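Local structure of major Capsid Protein VP1 (6Y9I) at residues Thr96-Ile101 / Asp259-Met264; Val263-Lys266 / Ala271-Tyr274. The protein forms the pentameric building blocks of the polyomavirus outer capsid shell and probably recognises glycan receptors on the host cell. All blocks are in the same frame, centred on the assembly; numbering follows the deposited sequence.

Contact 1: Thr96-Ile101 / Asp259-Met264; sequences TEIVGI and DICGVM
D259 OD1 is gripped by a salt bridge from R279 NH2 and a hydrogen bond with H133 ND1, and I98 lies against the same oxygen. The contact sits inside the jelly-roll beta sandwich of the polyomavirus VP1 coat protein. Strand 87-98, at its end, faces strand 252-265. The two are not paired here: the nearest CA atoms, those of I98 and D259, are 7.7 Å apart. What joins them is side-chain packing. The CG1 branch of I98 meets the carboxylate, placed there by a CG1 that stands beside the backbone N (chi1 -57°). I98 CG1 and I98 CD1 both lie 3.7 Å from D259 OD1. This is apolar contact with a carboxylate oxygen whose polar needs are met by R279 and H133. The two partners probably favour the charged form of the buried acid. I98 also packs on L277 and R279 of strand 272-291, and on H133. That strand bonds to both elements through its backbone, at E97 with Y280 and at C261 with R275. The other branch of I98 turns to C261, the next residue of strand 252-265 whose CB points at strand 87-98, and there I98 CG2 lies 4.5 Å from C261 SG in a loose apolar touch.

Contact 2: Val263-Lys266 / Ala271-Tyr274; sequences VMVK and AIRY
M264 and R273 face each other as an antiparallel hydrogen-bonded pair. M264 N donates to R273 O at 2.8 Å, and R273 N returns a bond to M264 O at 3.0 Å. Toward the turn, K266 N gives A271 O a bond of 2.9 Å.

The side chain of R273 runs beside that of M264 on one face of the sheet. R273 CB meets M264 CG at 3.9 Å. With CG anti to the carbonyl carbon (chi1 -55°) and the chain extended to NE, the stem keeps beside the methionine. Further out, R273 CD lies 4.1 Å from M264 SD. At the tip, NH1 bonds to the backbone oxygen of S46, and the arginine makes a cation-pi contact with W42. The methionine thus lines the aliphatic stem, while the charged end is held from beyond the hairpin.

V263, V265, I272 and Y274 occupy the other face. V263 CG1 touches I272 CD1 and approaches the Y274 ring obliquely, 3.8 Å from Y274 CD1. V265 CG2 meets I272 CG2 at 4.0 Å. The hydroxyl of Y274 is hydrogen-bonded to I105 O of a neighbouring subunit, so this face also takes part in the pentamer interface. Non-hydrogen-bonded and hydrogen-bonded pairs alternate as in any antiparallel pair of strands. The short loop joining the consecutive strands 252-265 and 272-291 makes this a beta hairpin of the VP1 coat-protein fold.

How the contacts relate
Strand 252-265 runs through both contacts, which share V263 and M264 and have centres about 15 Å apart. Both contacts are largely buried, but the centre of contact 1 is about 11 Å from the chain centre and that of contact 2 about 19 Å, and V265 and K266 there are partly exposed. Contact 1 links residues far apart in sequence by side chains alone, around a buried acid. Contact 2 joins segments separated by a short loop through backbone bonds, with packing on both faces of the hairpin. Strand 272-291 connects them: it pairs with both strands of contact 1 and supplies one side of contact 2. I260 CG2 touches Y274 CD1 at 3.8 Å, and both residues also meet I105 of a neighbouring subunit.

Contact 1: Thr96-Ile101 / Asp259-Met264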
ATOM      1  N   THR A  96      20.247   4.726   8.813  1.00 21.28           N
ATOM      2  CA  THR A  96      19.467   4.882  10.053  1.00 22.21           C
ATOM      3  C   THR A  96      18.580   3.651  10.201  1.00 22.39           C
ATOM      4  O   THR A  96      18.134   3.082   9.186  1.00 20.66           O
ATOM      5  CB  THR A  96      18.762   6.244  10.092  1.00 22.51           C
ATOM      6  OG1 THR A  96      18.202   6.361  11.393  1.00 23.29           O
ATOM      7  CG2 THR A  96      17.675   6.391   9.050  1.00 23.51           C
ATOM      8  N   GLU A  97      18.345   3.250  11.432  1.00 19.93           N
ATOM      9  CA  GLU A  97      17.590   2.026  11.712  1.00 22.45           C
ATOM     10  C   GLU A  97      16.815   2.207  13.006  1.00 21.18           C
ATOM     11  O   GLU A  97      17.402   2.701  13.986  1.00 19.70           O
ATOM     12  CB  GLU A  97      18.567   0.871  11.858  1.00 25.60           C
ATOM     13  CG  GLU A  97      17.881  -0.413  12.186  1.00 29.60           C
ATOM     14  CD  GLU A  97      17.770  -1.306  10.981  1.00 36.66           C
ATOM     15  OE1 GLU A  97      17.332  -0.793   9.917  1.00 41.31           O
ATOM     16  OE2 GLU A  97      18.158  -2.494  11.115  1.00 40.28           O
ATOM     17  N   ILE A  98      15.542   1.813  13.007  1.00 21.55           N
ATOM     18  CA  ILE A  98      14.771   1.621  14.262  1.00 21.67           C
ATOM     19  C   ILE A  98      15.162   0.271  14.854  1.00 21.14           C
ATOM     20  O   ILE A  98      14.937  -0.783  14.202  1.00 21.36           O
ATOM     21  CB  ILE A  98      13.267   1.703  13.982  1.00 22.58           C
ATOM     22  CG1 ILE A  98      12.901   3.025  13.324  1.00 23.90           C
ATOM     23  CG2 ILE A  98      12.442   1.441  15.232  1.00 22.90           C
ATOM     24  CD1 ILE A  98      11.594   2.967  12.577  1.00 25.84           C
ATOM     25  N   VAL A  99      15.665   0.267  16.073  1.00 20.79           N
ATOM     26  CA  VAL A  99      16.187  -0.984  16.695  1.00 22.31           C
ATOM     27  C   VAL A  99      15.172  -1.554  17.677  1.00 21.07           C
ATOM     28  O   VAL A  99      14.580  -0.768  18.447  1.00 24.34           O
ATOM     29  CB  VAL A  99      17.553  -0.764  17.376  1.00 26.05           C
ATOM     30  CG1 VAL A  99      18.025  -2.029  18.055  1.00 27.36           C
ATOM     31  CG2 VAL A  99      18.583  -0.340  16.347  1.00 28.21           C
ATOM     32  N   GLY A 100      14.979  -2.869  17.630  1.00 22.00           N
ATOM     33  CA  GLY A 100      14.100  -3.615  18.545  1.00 21.13           C
ATOM     34  C   GLY A 100      12.695  -3.812  17.996  1.00 20.54           C
ATOM     35  O   GLY A 100      11.778  -4.030  18.796  1.00 22.27           O
ATOM     36  N   ILE A 101      12.528  -3.831  16.670  1.00 21.66           N
ATOM     37  CA  ILE A 101      11.202  -3.941  16.002  1.00 21.19           C
ATOM     38  C   ILE A 101      10.570  -5.288  16.369  1.00 21.47           C
ATOM     39  O   ILE A 101       9.350  -5.334  16.591  1.00 21.91           O
ATOM     40  CB  ILE A 101      11.346  -3.715  14.487  1.00 20.82           C
ATOM     41  CG1 ILE A 101      11.630  -2.233  14.223  1.00 20.86           C
ATOM     42  CG2 ILE A 101      10.130  -4.246  13.721  1.00 20.99           C
ATOM     43  CD1 ILE A 101      12.016  -1.883  12.778  1.00 20.64           C
ATOM     44  N   ASP A 259      10.267   8.302  17.126  1.00 21.56           N
ATOM     45  CA  ASP A 259       9.774   6.999  16.639  1.00 22.62           C
ATOM     46  C   ASP A 259       8.718   6.475  17.586  1.00 21.75           C
ATOM     47  O   ASP A 259       9.059   5.602  18.374  1.00 24.49           O
ATOM     48  CB  ASP A 259      10.920   6.014  16.486  1.00 22.03           C
ATOM     49  CG  ASP A 259      11.800   6.413  15.324  1.00 24.44           C
ATOM     50  OD1 ASP A 259      11.325   6.264  14.176  1.00 23.54           O
ATOM     51  OD2 ASP A 259      12.930   6.930  15.583  1.00 21.92           O
ATOM     52  N   ILE A 260       7.485   6.967  17.450  1.00 20.93           N
ATOM     53  CA  ILE A 260       6.303   6.359  18.113  1.00 20.16           C
ATOM     54  C   ILE A 260       5.890   5.127  17.288  1.00 19.99           C
ATOM     55  O   ILE A 260       5.538   5.293  16.107  1.00 19.27           O
ATOM     56  CB  ILE A 260       5.157   7.369  18.237  1.00 19.88           C
ATOM     57  CG1 ILE A 260       5.585   8.601  19.045  1.00 20.73           C
ATOM     58  CG2 ILE A 260       3.939   6.674  18.834  1.00 20.57           C
ATOM     59  CD1 ILE A 260       4.510   9.646  19.101  1.00 22.80           C
ATOM     60  N   CYS A 261       5.940   3.939  17.881  1.00 20.28           N
ATOM     61  CA  CYS A 261       5.686   2.645  17.187  1.00 20.96           C
ATOM     62  C   CYS A 261       4.247   2.193  17.418  1.00 20.72           C
ATOM     63  O   CYS A 261       3.819   1.249  16.773  1.00 22.28           O
ATOM     64  CB  CYS A 261       6.729   1.629  17.617  1.00 23.76           C
ATOM     65  SG  CYS A 261       8.389   2.120  17.065  1.00 30.19           S
ATOM     66  N   GLY A 262       3.503   2.886  18.284  1.00 20.55           N
ATOM     67  CA  GLY A 262       2.085   2.601  18.557  1.00 21.23           C
ATOM     68  C   GLY A 262       1.788   2.846  20.014  1.00 21.37           C
ATOM     69  O   GLY A 262       2.583   3.548  20.661  1.00 21.85           O
ATOM     70  N   VAL A 263       0.708   2.256  20.511  1.00 20.65           N
ATOM     71  CA  VAL A 263       0.218   2.410  21.898  1.00 21.74           C
ATOM     72  C   VAL A 263      -0.036   1.019  22.470  1.00 21.79           C
ATOM     73  O   VAL A 263      -0.347   0.061  21.703  1.00 18.12           O
ATOM     74  CB  VAL A 263      -1.058   3.274  21.959  1.00 20.36           C
ATOM     75  CG1 VAL A 263      -0.845   4.618  21.294  1.00 21.26           C
ATOM     76  CG2 VAL A 263      -2.252   2.563  21.328  1.00 23.51           C
ATOM     77  N   MET A 264       0.093   0.902  23.780  1.00 20.76           N
ATOM     78  CA  MET A 264      -0.507  -0.223  24.522  1.00 21.78           C
ATOM     79  C   MET A 264      -1.805   0.295  25.142  1.00 20.76           C
ATOM     80  O   MET A 264      -1.917   1.532  25.403  1.00 21.25           O
ATOM     81  CB  MET A 264       0.441  -0.785  25.583  1.00 22.12           C
ATOM     82  CG  MET A 264       0.715   0.152  26.694  1.00 27.23           C
ATOM     83  SD  MET A 264       1.374  -0.694  28.150  1.00 31.24           S
ATOM     84  CE  MET A 264      -0.142  -1.254  28.927  1.00 30.38           C
TER

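Contact 2: Val263-Lys266 / Ala271-Tyr274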
ATOM      1  N   VAL A 263       0.708   2.256  20.511  1.00 20.65           N
ATOM      2  CA  VAL A 263       0.218   2.410  21.898  1.00 21.74           C
ATOM      3  C   VAL A 263      -0.036   1.019  22.470  1.00 21.79           C
ATOM      4  O   VAL A 263      -0.347   0.061  21.703  1.00 18.12           O
ATOM      5  CB  VAL A 263      -1.058   3.274  21.959  1.00 20.36           C
ATOM      6  CG1 VAL A 263      -0.845   4.618  21.294  1.00 21.26           C
ATOM      7  CG2 VAL A 263      -2.252   2.563  21.328  1.00 23.51           C
ATOM      8  N   MET A 264       0.093   0.902  23.780  1.00 20.76           N
ATOM      9  CA  MET A 264      -0.507  -0.223  24.522  1.00 21.78           C
ATOM     10  C   MET A 264      -1.805   0.295  25.142  1.00 20.76           C
ATOM     11  O   MET A 264      -1.917   1.532  25.403  1.00 21.25           O
ATOM     12  CB  MET A 264       0.441  -0.785  25.583  1.00 22.12           C
ATOM     13  CG  MET A 264       0.715   0.152  26.694  1.00 27.23           C
ATOM     14  SD  MET A 264       1.374  -0.694  28.150  1.00 31.24           S
ATOM     15  CE  MET A 264      -0.142  -1.254  28.927  1.00 30.38           C
ATOM     16  N   VAL A 265      -2.753  -0.611  25.310  1.00 22.11           N
ATOM     17  CA  VAL A 265      -4.074  -0.378  25.957  1.00 20.35           C
ATOM     18  C   VAL A 265      -4.105  -1.115  27.304  1.00 23.78           C
ATOM     19  O   VAL A 265      -3.792  -2.345  27.353  1.00 21.90           O
ATOM     20  CB  VAL A 265      -5.221  -0.803  25.029  1.00 21.37           C
ATOM     21  CG1 VAL A 265      -6.558  -0.566  25.698  1.00 21.53           C
ATOM     22  CG2 VAL A 265      -5.174  -0.104  23.676  1.00 22.11           C
ATOM     23  N   LYS A 266      -4.369  -0.359  28.372  1.00 23.98           N
ATOM     24  CA  LYS A 266      -4.425  -0.857  29.760  1.00 27.23           C
ATOM     25  C   LYS A 266      -5.730  -1.630  29.956  1.00 24.83           C
ATOM     26  O   LYS A 266      -6.780  -1.113  29.568  1.00 26.43           O
ATOM     27  CB  LYS A 266      -4.318   0.320  30.738  1.00 34.07           C
ATOM     28  CG  LYS A 266      -2.931   0.528  31.328  1.00 39.87           C
ATOM     29  CD  LYS A 266      -2.797   1.779  32.188  1.00 42.65           C
ATOM     30  CE  LYS A 266      -3.724   1.794  33.380  1.00 40.61           C
ATOM     31  NZ  LYS A 266      -3.440   0.654  34.278  1.00 45.34           N
ATOM     32  N   ALA A 271      -7.161   3.073  28.949  1.00 22.38           N
ATOM     33  CA  ALA A 271      -6.244   4.208  28.732  1.00 23.34           C
ATOM     34  C   ALA A 271      -5.012   3.687  27.996  1.00 22.32           C
ATOM     35  O   ALA A 271      -4.807   2.470  27.949  1.00 24.17           O
ATOM     36  CB  ALA A 271      -5.863   4.851  30.029  1.00 23.16           C
ATOM     37  N   ILE A 272      -4.267   4.575  27.361  1.00 21.05           N
ATOM     38  CA  ILE A 272      -3.143   4.105  26.517  1.00 21.08           C
ATOM     39  C   ILE A 272      -1.844   4.656  27.071  1.00 20.59           C
ATOM     40  O   ILE A 272      -1.857   5.648  27.842  1.00 23.24           O
ATOM     41  CB  ILE A 272      -3.385   4.447  25.030  1.00 22.08           C
ATOM     42  CG1 ILE A 272      -3.418   5.944  24.758  1.00 21.68           C
ATOM     43  CG2 ILE A 272      -4.654   3.762  24.528  1.00 23.85           C
ATOM     44  CD1 ILE A 272      -2.064   6.548  24.585  1.00 24.07           C
ATOM     45  N   ARG A 273      -0.753   4.022  26.657  1.00 21.82           N
ATOM     46  CA  ARG A 273       0.591   4.621  26.652  1.00 20.92           C
ATOM     47  C   ARG A 273       1.162   4.503  25.228  1.00 21.62           C
ATOM     48  O   ARG A 273       1.058   3.433  24.629  1.00 21.17           O
ATOM     49  CB  ARG A 273       1.542   3.896  27.603  1.00 21.55           C
ATOM     50  CG  ARG A 273       1.103   3.747  29.050  1.00 23.61           C
ATOM     51  CD  ARG A 273       2.144   2.952  29.817  1.00 25.15           C
ATOM     52  NE  ARG A 273       1.793   2.803  31.223  1.00 27.47           N
ATOM     53  CZ  ARG A 273       2.221   3.580  32.220  1.00 28.71           C
ATOM     54  NH1 ARG A 273       3.026   4.604  31.998  1.00 28.54           N
ATOM     55  NH2 ARG A 273       1.830   3.332  33.455  1.00 29.85           N
ATOM     56  N   TYR A 274       1.831   5.546  24.753  1.00 20.20           N
ATOM     57  CA  TYR A 274       2.690   5.476  23.559  1.00 19.90           C
ATOM     58  C   TYR A 274       3.905   4.600  23.883  1.00 21.36           C
ATOM     59  O   TYR A 274       4.405   4.646  25.007  1.00 19.68           O
ATOM     60  CB  TYR A 274       3.121   6.877  23.139  1.00 20.20           C
ATOM     61  CG  TYR A 274       2.009   7.792  22.702  1.00 21.66           C
ATOM     62  CD1 TYR A 274       1.429   7.676  21.439  1.00 20.86           C
ATOM     63  CD2 TYR A 274       1.548   8.806  23.527  1.00 22.17           C
ATOM     64  CE1 TYR A 274       0.410   8.519  21.021  1.00 20.21           C
ATOM     65  CE2 TYR A 274       0.569   9.693  23.091  1.00 21.70           C
ATOM     66  CZ  TYR A 274      -0.008   9.547  21.846  1.00 21.69           C
ATOM     67  OH  TYR A 274      -0.995  10.408  21.440  1.00 24.70           O
TER